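Local coordinates for protein DegT/DnrJ/EryC1/StrS aminotransferase (Brucella abortus 2308, PDB 4QGR) that binds pyridoxal phosphate and probably acts as a transaminase of the DegT/DnrJ/EryC1/StrS family, working as a dimer of two identical subunits, at residues A[61-66]-A[241-246]; A[191-196]-A[207-212]; A[201-206]-A[247-252]. All coordinates share one frame; numbering follows the deposited sequence.

Contact 1 (A[61-66]-A[241-246]). With PLP (pyridoxal-5'-phosphate), chain E; PLP (pyridoxal-5'-phosphate), chain G; ACT (acetate ion), chain D.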
loop_
_atom_site.group_PDB
_atom_site.type_symbol
_atom_site.label_atom_id
_atom_site.label_comp_id
_atom_site.label_asym_id
_atom_site.label_seq_id
_atom_site.Cartn_x
_atom_site.Cartn_y
_atom_site.Cartn_z
ATOM N N ILE A 61 1.764 -15.005 -2.896
ATOM C CA ILE A 61 1.905 -13.735 -3.612
ATOM C C ILE A 61 2.056 -12.639 -2.548
ATOM O O ILE A 61 1.065 -12.143 -1.982
ATOM C CB ILE A 61 0.693 -13.458 -4.502
ATOM C CG1 ILE A 61 0.421 -14.611 -5.477
ATOM C CG2 ILE A 61 0.908 -12.150 -5.264
ATOM C CD1 ILE A 61 -0.601 -15.591 -4.948
ATOM N N ALA A 62 3.296 -12.244 -2.304
ATOM C CA ALA A 62 3.562 -11.202 -1.289
ATOM C C ALA A 62 3.015 -9.868 -1.779
ATOM O O ALA A 62 2.976 -9.630 -2.973
ATOM C CB ALA A 62 5.060 -11.124 -0.976
ATOM N N CYS A 63 2.556 -9.011 -0.856
ATOM C CA CYS A 63 2.041 -7.686 -1.231
ATOM C C CYS A 63 2.267 -6.701 -0.092
ATOM O O CYS A 63 2.983 -7.017 0.883
ATOM C CB CYS A 63 0.558 -7.793 -1.614
ATOM S SG CYS A 63 -0.538 -8.552 -0.383
ATOM N N ALA A 64 1.636 -5.535 -0.161
ATOM C CA ALA A 64 2.028 -4.449 0.698
ATOM C C ALA A 64 1.438 -4.442 2.088
ATOM O O ALA A 64 2.040 -3.847 2.990
ATOM C CB ALA A 64 1.717 -3.111 0.042
ATOM N N ASN A 65 0.258 -5.031 2.244
ATOM C CA ASN A 65 -0.414 -5.103 3.511
ATOM C C ASN A 65 -1.627 -6.020 3.398
ATOM O O ASN A 65 -1.989 -6.476 2.299
ATOM C CB ASN A 65 -0.808 -3.696 4.045
ATOM C CG ASN A 65 -1.853 -3.036 3.175
ATOM O OD1 ASN A 65 -2.975 -3.526 3.058
ATOM N ND2 ASN A 65 -1.480 -1.966 2.520
ATOM N N GLY A 66 -2.207 -6.326 4.546
ATOM C CA GLY A 66 -3.310 -7.300 4.635
ATOM C C GLY A 66 -4.645 -6.783 4.177
ATOM O O GLY A 66 -5.600 -7.566 4.040
ATOM N N ILE A 241 -3.220 -1.982 -8.823
ATOM C CA ILE A 241 -2.725 -1.108 -7.773
ATOM C C ILE A 241 -1.199 -1.254 -7.663
ATOM O O ILE A 241 -0.574 -1.973 -8.471
ATOM C CB ILE A 241 -3.425 -1.406 -6.443
ATOM C CG1 ILE A 241 -3.200 -2.865 -6.009
ATOM C CG2 ILE A 241 -4.925 -1.116 -6.510
ATOM C CD1 ILE A 241 -3.682 -3.115 -4.592
ATOM N N ASN A 242 -0.603 -0.574 -6.684
ATOM C CA ASN A 242 0.790 -0.823 -6.361
ATOM C C ASN A 242 0.817 -1.493 -5.012
ATOM O O ASN A 242 0.647 -0.813 -4.011
ATOM C CB ASN A 242 1.580 0.484 -6.265
ATOM C CG ASN A 242 3.038 0.267 -5.867
ATOM O OD1 ASN A 242 3.488 -0.848 -5.634
ATOM N ND2 ASN A 242 3.775 1.352 -5.771
ATOM N N SER A 243 1.088 -2.795 -4.975
ATOM C CA SER A 243 1.066 -3.504 -3.690
ATOM C C SER A 243 2.133 -4.574 -3.588
ATOM O O SER A 243 1.869 -5.749 -3.839
ATOM C CB SER A 243 -0.308 -4.098 -3.433
ATOM O OG SER A 243 -0.388 -4.644 -2.148
ATOM N N ARG A 244 3.340 -4.149 -3.205
ATOM C CA ARG A 244 4.520 -5.014 -3.121
ATOM C C ARG A 244 4.999 -5.107 -1.684
ATOM O O ARG A 244 4.934 -4.137 -0.915
ATOM C CB ARG A 244 5.637 -4.472 -4.016
ATOM C CG ARG A 244 5.277 -4.476 -5.497
ATOM C CD ARG A 244 6.363 -3.864 -6.382
ATOM N NE ARG A 244 6.456 -2.422 -6.224
ATOM C CZ ARG A 244 6.642 -1.549 -7.209
ATOM N NH1 ARG A 244 6.749 -1.951 -8.475
ATOM N NH2 ARG A 244 6.778 -0.281 -6.917
ATOM N N LEU A 245 5.496 -6.292 -1.323
ATOM C CA LEU A 245 6.285 -6.439 -0.085
ATOM C C LEU A 245 7.717 -5.993 -0.334
ATOM O O LEU A 245 8.386 -6.523 -1.256
ATOM C CB LEU A 245 6.288 -7.885 0.348
ATOM C CG LEU A 245 7.018 -8.273 1.645
ATOM C CD1 LEU A 245 6.279 -7.714 2.801
ATOM C CD2 LEU A 245 7.121 -9.797 1.777
ATOM N N ASP A 246 8.196 -5.038 0.471
ATOM C CA ASP A 246 9.547 -4.498 0.268
ATOM C C ASP A 246 10.576 -5.628 0.507
ATOM O O ASP A 246 10.396 -6.464 1.404
ATOM C CB ASP A 246 9.898 -3.395 1.264
ATOM C CG ASP A 246 9.084 -2.140 1.136
ATOM O OD1 ASP A 246 8.477 -1.823 0.047
ATOM O OD2 ASP A 246 9.071 -1.407 2.194
HETATM N N1 PLP E . -8.018 -8.427 8.548
HETATM C C2 PLP E . -7.942 -8.619 9.878
HETATM C C2A PLP E . -8.781 -9.660 10.579
HETATM C C3 PLP E . -6.932 -7.838 10.644
HETATM O O3 PLP E . -6.814 -8.061 11.947
HETATM C C4 PLP E . -6.167 -6.782 9.928
HETATM C C4A PLP E . -5.077 -5.937 10.463
HETATM O O4A PLP E . -4.254 -6.357 11.250
HETATM C C5 PLP E . -6.370 -6.676 8.477
HETATM C C6 PLP E . -7.300 -7.520 7.864
HETATM C C5A PLP E . -5.613 -5.648 7.665
HETATM O O4P PLP E . -4.207 -5.926 7.612
HETATM P P PLP E . -3.142 -4.725 7.507
HETATM O O1P PLP E . -1.808 -5.352 7.110
HETATM O O2P PLP E . -3.685 -3.703 6.542
HETATM O O3P PLP E . -3.106 -4.225 8.960
HETATM N N1 PLP G . 3.010 9.100 -11.246
HETATM C C2 PLP G . 4.132 9.086 -12.007
HETATM C C2A PLP G . 4.371 10.173 -13.031
HETATM C C3 PLP G . 5.155 8.033 -11.799
HETATM O O3 PLP G . 6.298 8.015 -12.511
HETATM C C4 PLP G . 4.884 6.969 -10.804
HETATM C C4A PLP G . 5.839 5.905 -10.478
HETATM O O4A PLP G . 6.976 6.018 -10.839
HETATM C C5 PLP G . 3.642 7.082 -10.037
HETATM C C6 PLP G . 2.759 8.143 -10.323
HETATM C C5A PLP G . 3.329 5.993 -9.011
HETATM O O4P PLP G . 4.243 6.048 -7.909
HETATM P P PLP G . 4.599 4.707 -7.123
HETATM O O1P PLP G . 5.234 5.210 -5.839
HETATM O O2P PLP G . 3.350 3.845 -6.926
HETATM O O3P PLP G . 5.612 4.029 -8.064
HETATM C C ACT D . 6.863 1.562 -9.970
HETATM O O ACT D . 6.973 0.365 -10.359
HETATM O OXT ACT D . 6.192 1.872 -8.976
HETATM C CH3 ACT D . 7.565 2.665 -10.714
HETATM O O HOH W 1 5.482 -8.195 -3.561
#

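Contact 2 (A[191-196]-A[207-212]). With PLP (pyridoxal-5'-phosphate), chain E.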
loop_
_atom_site.group_PDB
_atom_site.type_symbol
_atom_site.label_atom_id
_atom_site.label_comp_id
_atom_site.label_asym_id
_atom_site.label_seq_id
_atom_site.Cartn_x
_atom_site.Cartn_y
_atom_site.Cartn_z
ATOM N N GLY A 191 -6.365 -17.230 0.256
ATOM C CA GLY A 191 -6.157 -16.742 1.597
ATOM C C GLY A 191 -5.427 -15.426 1.548
ATOM O O GLY A 191 -4.693 -15.145 0.615
ATOM N N ALA A 192 -5.619 -14.644 2.611
ATOM C CA ALA A 192 -5.014 -13.343 2.773
ATOM C C ALA A 192 -4.407 -13.205 4.171
ATOM O O ALA A 192 -5.014 -13.642 5.152
ATOM C CB ALA A 192 -6.076 -12.261 2.596
ATOM N N THR A 193 -3.259 -12.534 4.278
ATOM C CA THR A 193 -2.751 -12.189 5.594
ATOM C C THR A 193 -2.022 -10.837 5.615
ATOM O O THR A 193 -1.773 -10.204 4.578
ATOM C CB THR A 193 -1.835 -13.292 6.180
ATOM O OG1 THR A 193 -1.664 -13.129 7.596
ATOM C CG2 THR A 193 -0.479 -13.251 5.538
ATOM N N SER A 194 -1.727 -10.450 6.848
ATOM C CA SER A 194 -1.054 -9.242 7.213
ATOM C C SER A 194 0.238 -9.594 7.910
ATOM O O SER A 194 0.234 -10.510 8.739
ATOM C CB SER A 194 -1.923 -8.475 8.228
ATOM O OG SER A 194 -1.173 -7.349 8.698
ATOM N N PHE A 195 1.274 -8.752 7.696
ATOM C CA PHE A 195 2.541 -8.842 8.392
ATOM C C PHE A 195 2.736 -7.580 9.202
ATOM O O PHE A 195 3.845 -7.176 9.534
ATOM C CB PHE A 195 3.695 -9.092 7.405
ATOM C CG PHE A 195 3.556 -10.360 6.602
ATOM C CD1 PHE A 195 3.254 -11.577 7.199
ATOM C CD2 PHE A 195 3.709 -10.351 5.229
ATOM C CE1 PHE A 195 3.103 -12.735 6.457
ATOM C CE2 PHE A 195 3.581 -11.515 4.482
ATOM C CZ PHE A 195 3.282 -12.695 5.075
ATOM N N TYR A 196 1.640 -6.958 9.582
ATOM C CA TYR A 196 1.673 -5.852 10.525
ATOM C C TYR A 196 2.457 -6.331 11.733
ATOM O O TYR A 196 2.397 -7.501 12.050
ATOM C CB TYR A 196 0.241 -5.449 10.874
ATOM C CG TYR A 196 0.154 -4.378 11.899
ATOM C CD1 TYR A 196 0.189 -3.059 11.523
ATOM C CD2 TYR A 196 -0.008 -4.686 13.233
ATOM C CE1 TYR A 196 0.104 -2.053 12.460
ATOM C CE2 TYR A 196 -0.148 -3.675 14.204
ATOM C CZ TYR A 196 -0.062 -2.368 13.795
ATOM O OH TYR A 196 -0.152 -1.333 14.687
ATOM N N GLY A 207 3.167 -4.985 5.609
ATOM C CA GLY A 207 3.376 -6.053 4.620
ATOM C C GLY A 207 2.171 -6.962 4.646
ATOM O O GLY A 207 1.412 -6.963 5.606
ATOM N N GLY A 208 2.066 -7.814 3.645
ATOM C CA GLY A 208 0.960 -8.757 3.516
ATOM C C GLY A 208 1.256 -9.845 2.515
ATOM O O GLY A 208 2.296 -9.833 1.872
ATOM N N ALA A 209 0.349 -10.814 2.393
ATOM C CA ALA A 209 0.470 -11.781 1.311
ATOM C C ALA A 209 -0.872 -12.417 1.008
ATOM O O ALA A 209 -1.819 -12.397 1.845
ATOM C CB ALA A 209 1.457 -12.866 1.684
ATOM N N MET A 210 -0.895 -13.086 -0.129
ATOM C CA MET A 210 -2.068 -13.868 -0.587
ATOM C C MET A 210 -1.588 -15.253 -0.917
ATOM O O MET A 210 -0.431 -15.437 -1.292
ATOM C CB MET A 210 -2.737 -13.232 -1.800
ATOM C CG MET A 210 -3.159 -11.786 -1.526
ATOM S SD MET A 210 -3.675 -10.865 -2.981
ATOM C CE MET A 210 -2.084 -10.705 -3.778
ATOM N N PHE A 211 -2.503 -16.210 -0.790
ATOM C CA PHE A 211 -2.210 -17.627 -0.898
ATOM C C PHE A 211 -3.243 -18.318 -1.787
ATOM O O PHE A 211 -4.448 -18.067 -1.669
ATOM C CB PHE A 211 -2.240 -18.270 0.487
ATOM C CG PHE A 211 -1.483 -17.504 1.536
ATOM C CD1 PHE A 211 -0.095 -17.441 1.485
ATOM C CD2 PHE A 211 -2.132 -16.863 2.562
ATOM C CE1 PHE A 211 0.635 -16.767 2.443
ATOM C CE2 PHE A 211 -1.405 -16.142 3.504
ATOM C CZ PHE A 211 -0.028 -16.109 3.466
ATOM N N THR A 212 -2.799 -19.195 -2.690
ATOM C CA THR A 212 -3.755 -19.973 -3.446
ATOM C C THR A 212 -3.062 -21.152 -4.114
ATOM O O THR A 212 -1.860 -21.124 -4.369
ATOM C CB THR A 212 -4.483 -19.133 -4.512
ATOM O OG1 THR A 212 -5.558 -19.898 -5.076
ATOM C CG2 THR A 212 -3.543 -18.628 -5.600
HETATM N N1 PLP E . -8.018 -8.427 8.548
HETATM C C2 PLP E . -7.942 -8.619 9.878
HETATM C C2A PLP E . -8.781 -9.660 10.579
HETATM C C3 PLP E . -6.932 -7.838 10.644
HETATM O O3 PLP E . -6.814 -8.061 11.947
HETATM C C4 PLP E . -6.167 -6.782 9.928
HETATM C C4A PLP E . -5.077 -5.937 10.463
HETATM O O4A PLP E . -4.254 -6.357 11.250
HETATM C C5 PLP E . -6.370 -6.676 8.477
HETATM C C6 PLP E . -7.300 -7.520 7.864
HETATM C C5A PLP E . -5.613 -5.648 7.665
HETATM O O4P PLP E . -4.207 -5.926 7.612
HETATM P P PLP E . -3.142 -4.725 7.507
HETATM O O1P PLP E . -1.808 -5.352 7.110
HETATM O O2P PLP E . -3.685 -3.703 6.542
HETATM O O3P PLP E . -3.106 -4.225 8.960
#

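Contact 3 (A[201-206]-A[247-252])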
loop_
_atom_site.group_PDB
_atom_site.type_symbol
_atom_site.label_atom_id
_atom_site.label_comp_id
_atom_site.label_asym_id
_atom_site.label_seq_id
_atom_site.Cartn_x
_atom_site.Cartn_y
_atom_site.Cartn_z
ATOM N N LEU A 201 2.942 -13.672 12.675
ATOM C CA LEU A 201 4.086 -13.525 11.783
ATOM C C LEU A 201 4.045 -12.089 11.326
ATOM O O LEU A 201 3.091 -11.702 10.674
ATOM C CB LEU A 201 3.993 -14.484 10.593
ATOM C CG LEU A 201 5.149 -14.382 9.587
ATOM C CD1 LEU A 201 6.471 -14.527 10.286
ATOM C CD2 LEU A 201 4.949 -15.363 8.442
ATOM N N GLY A 202 5.035 -11.296 11.738
ATOM C CA GLY A 202 5.064 -9.862 11.467
ATOM C C GLY A 202 6.387 -9.346 10.986
ATOM O O GLY A 202 7.449 -9.900 11.310
ATOM N N CYS A 203 6.340 -8.274 10.211
ATOM C CA CYS A 203 7.511 -7.589 9.764
ATOM C C CYS A 203 7.762 -6.285 10.554
ATOM O O CYS A 203 7.190 -6.093 11.606
ATOM C CB CYS A 203 7.507 -7.385 8.262
ATOM S SG CYS A 203 6.456 -6.099 7.602
ATOM N N TYR A 204 8.649 -5.437 10.057
ATOM C CA TYR A 204 9.013 -4.184 10.721
ATOM C C TYR A 204 8.551 -2.984 9.882
ATOM O O TYR A 204 9.279 -2.053 9.669
ATOM C CB TYR A 204 10.529 -4.168 10.981
ATOM C CG TYR A 204 11.054 -5.098 12.079
ATOM C CD1 TYR A 204 10.202 -5.721 12.980
ATOM C CD2 TYR A 204 12.426 -5.314 12.237
ATOM C CE1 TYR A 204 10.684 -6.520 13.997
ATOM C CE2 TYR A 204 12.920 -6.107 13.260
ATOM C CZ TYR A 204 12.051 -6.725 14.118
ATOM O OH TYR A 204 12.542 -7.478 15.168
ATOM N N GLY A 205 7.292 -3.036 9.463
ATOM C CA GLY A 205 6.648 -2.059 8.624
ATOM C C GLY A 205 5.302 -2.678 8.236
ATOM O O GLY A 205 4.839 -3.615 8.877
ATOM N N ASP A 206 4.658 -2.137 7.222
ATOM C CA ASP A 206 3.486 -2.796 6.632
ATOM C C ASP A 206 3.919 -3.881 5.629
ATOM O O ASP A 206 4.890 -3.706 4.904
ATOM C CB ASP A 206 2.546 -1.793 5.961
ATOM C CG ASP A 206 1.616 -1.074 6.962
ATOM O OD1 ASP A 206 0.854 -1.759 7.720
ATOM O OD2 ASP A 206 1.687 0.168 7.065
ATOM N N THR A 247 11.657 -5.624 -0.249
ATOM C CA THR A 247 12.739 -6.591 -0.069
ATOM C C THR A 247 13.226 -6.575 1.374
ATOM O O THR A 247 13.449 -7.608 1.992
ATOM C CB THR A 247 13.927 -6.258 -0.971
ATOM O OG1 THR A 247 13.474 -6.117 -2.326
ATOM C CG2 THR A 247 14.958 -7.380 -0.918
ATOM N N ILE A 248 13.377 -5.368 1.917
ATOM C CA ILE A 248 13.859 -5.246 3.295
ATOM C C ILE A 248 12.906 -5.911 4.281
ATOM O O ILE A 248 13.356 -6.532 5.255
ATOM C CB ILE A 248 14.148 -3.762 3.617
ATOM C CG1 ILE A 248 15.085 -3.642 4.799
ATOM C CG2 ILE A 248 12.874 -2.950 3.811
ATOM C CD1 ILE A 248 15.576 -2.244 5.045
ATOM N N GLN A 249 11.600 -5.852 4.032
ATOM C CA GLN A 249 10.666 -6.523 4.928
ATOM C C GLN A 249 10.627 -8.028 4.689
ATOM O O GLN A 249 10.473 -8.827 5.651
ATOM C CB GLN A 249 9.253 -5.909 4.783
ATOM C CG GLN A 249 9.163 -4.469 5.197
ATOM C CD GLN A 249 9.687 -4.190 6.580
ATOM O OE1 GLN A 249 9.627 -5.047 7.480
ATOM N NE2 GLN A 249 10.126 -2.954 6.791
ATOM N N ALA A 250 10.777 -8.468 3.447
ATOM C CA ALA A 250 10.903 -9.933 3.191
ATOM C C ALA A 250 12.116 -10.544 3.941
ATOM O O ALA A 250 12.049 -11.670 4.459
ATOM C CB ALA A 250 10.976 -10.231 1.722
ATOM N N ALA A 251 13.191 -9.765 4.037
ATOM C CA ALA A 251 14.420 -10.220 4.695
ATOM C C ALA A 251 14.165 -10.392 6.189
ATOM O O ALA A 251 14.564 -11.411 6.797
ATOM C CB ALA A 251 15.505 -9.229 4.445
ATOM N N VAL A 252 13.466 -9.426 6.788
ATOM C CA VAL A 252 12.991 -9.579 8.171
ATOM C C VAL A 252 12.135 -10.846 8.352
ATOM O O VAL A 252 12.353 -11.674 9.273
ATOM C CB VAL A 252 12.250 -8.293 8.632
ATOM C CG1 VAL A 252 11.531 -8.530 9.952
ATOM C CG2 VAL A 252 13.254 -7.171 8.783
#

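Contact 1 (A[61-66]-A[241-246])
The hydroxyl of S243 receives the one direct hydrogen bond between 61-66 and 241-246: A64 N donates to S243 OG at 3.0 Å, with a nearly straight N-H...O angle of 164°. With OG anti to the S243 backbone N (chi1 -173°), the hydroxyl reaches the peptide that follows C63. D68, in the helix that begins just beyond 61-66, is its second hydrogen-bonding partner. A water joins the two backbones as well, donating a hydrogen bond to A62 O and accepting one from L245 N, a donor that lies badly angled for C63 O.

Two CA-H...O contacts add to these bonds. C63 CA approaches S243 O at 3.3 Å and A64 CA approaches R244 O, at the end of strand 59-63, outermost in the sheet of this chain, where no regular strand pairing with 241-246 takes place. S243 O is buried here and finds no conventional partner.

The apolar contact between side chains is A62 CB against L245 CD2 (3.7 Å); the L245 side chain also packs on A250 and L253 of helix 247-278.

Ionic and cofactor contacts leave the two segments in different directions. G66 N donates to O1P of the subunit's own pyridoxal phosphate (2.8 Å), while N242 ND2 reaches O2P of the cofactor held by the second subunit, also at 2.8 Å. The guanidinium of R244 holds an acetate, probably from the crystallisation liquor, at its edge, in its plane, through NH1 and NH2, and NH2 also forms a salt bridge with D206 of the second subunit.

Backbone-to-hydroxyl and water-mediated bonding thus fastens a loop that serves the neighbouring active site to a strand end that serves its own, consistent with cofactor sites that are completed only in the dimer.

Contact 2 (A[191-196]-A[207-212])
This is an antiparallel pairing of two neighbouring strands, 191-194 and 208-212, in the large mixed sheet of the PLP-binding domain, with the cofactor phosphate at one end. G191 and F211 form a hydrogen-bonded pair, G191 N to F211 O and F211 N to G191 O, both 2.8 Å. T193 and A209 form the next, with T193 N to A209 O at 2.8 Å and A209 N to T193 O at 3.1 Å; A192 with M210 and S194 with G208 are the non-hydrogen-bonded pairs between and beyond them. One further bond, F195 N to G207 O at 2.8 Å, prolongs the pairing past the end of strand 191-194.

On the face carrying T193, A209 and F211, the methyl T193 CG2 lies at the edge of the F211 ring, 3.6 Å from F211 CZ. T193 OG1 bonds instead to A171 O, just past the neighbouring strand 166-170. The F195 ring packs against 207-209, F195 CE2 standing 3.8 Å from A209 CB, and its other neighbours include F47, met edge-to-face.

As in fold-type I aminotransferases, strand ends of this sheet bring residues to the cofactor. S194 does so here: its OG donates to O1P of pyridoxal phosphate at 2.6 Å and accepts from Y196 N, closing an ST turn. Placed anti to the backbone N (chi1 174°), S194 OG is held between phosphate and turn, and G66 N and T67 OG1 bind the same cofactor. Across the pairing from this serine, the two strands draw close, S194 CA and G208 CA facing each other 4.2 Å apart.

Contact 3 (A[201-206]-A[247-252])
One face of the Y204 ring is covered by V252, whose CG1 sits over it as a CH-pi contact, 4.1 Å from the ring centroid and 13° off the normal, displaced toward the rim. The other methyl, V252 CG2, touches CD2 of the Y204 ring at 4.0 Å, so that the valine fork and the aromatic cross at about a right angle. Y204 also stacks with Y38 of the second subunit.

The second flat group, the carboxamide of Q249, bonds to both N and O of Y204, as a neighbouring strand's peptide would. Q249 OE1 accepts from Y204 N at 2.8 Å, the donor tilted 31° from the carbonyl plane, and Q249 NE2 returns a weak bond to Y204 O at 3.1 Å. A bend at chi2 (-53°) folds the amide back so that both its ends face one residue. C203 borders this site, its SG and CB each 3.3 Å from Q249 OE1.

In fold terms, the first turns of the long helix 247-278 here hold the loop that follows the lysine predicted to anchor the cofactor, K199, and leads into strand 208-212. G205, which has no side chain, lies beside the amide of Q249. Beyond it D206 turns away from the helix to the dimer interface, where its backbone N bonds to D246 OD1 of the second subunit.

Overall arrangement
All three contacts are buried, but they differ in depth: contact 2 lies about 9 Å from the chain's centre, contacts 1 and 3 about 16 and 17 Å, centre to centre, and both of these touch the second subunit. Contacts 1 and 2 share a sheet, strand 59-63 continuing the pairing through I61 and C63, whereas contact 3 joins loop to helix and reaches contact 2 through F195 O and C203 N. Regular backbone bonding governs the inner pair of strands; farther from the chain's centre, contacts 1 and 3 depend on side-chain hydroxyl or amide bonds to backbone, with a water in contact 1 and a CH-pi contact in contact 3.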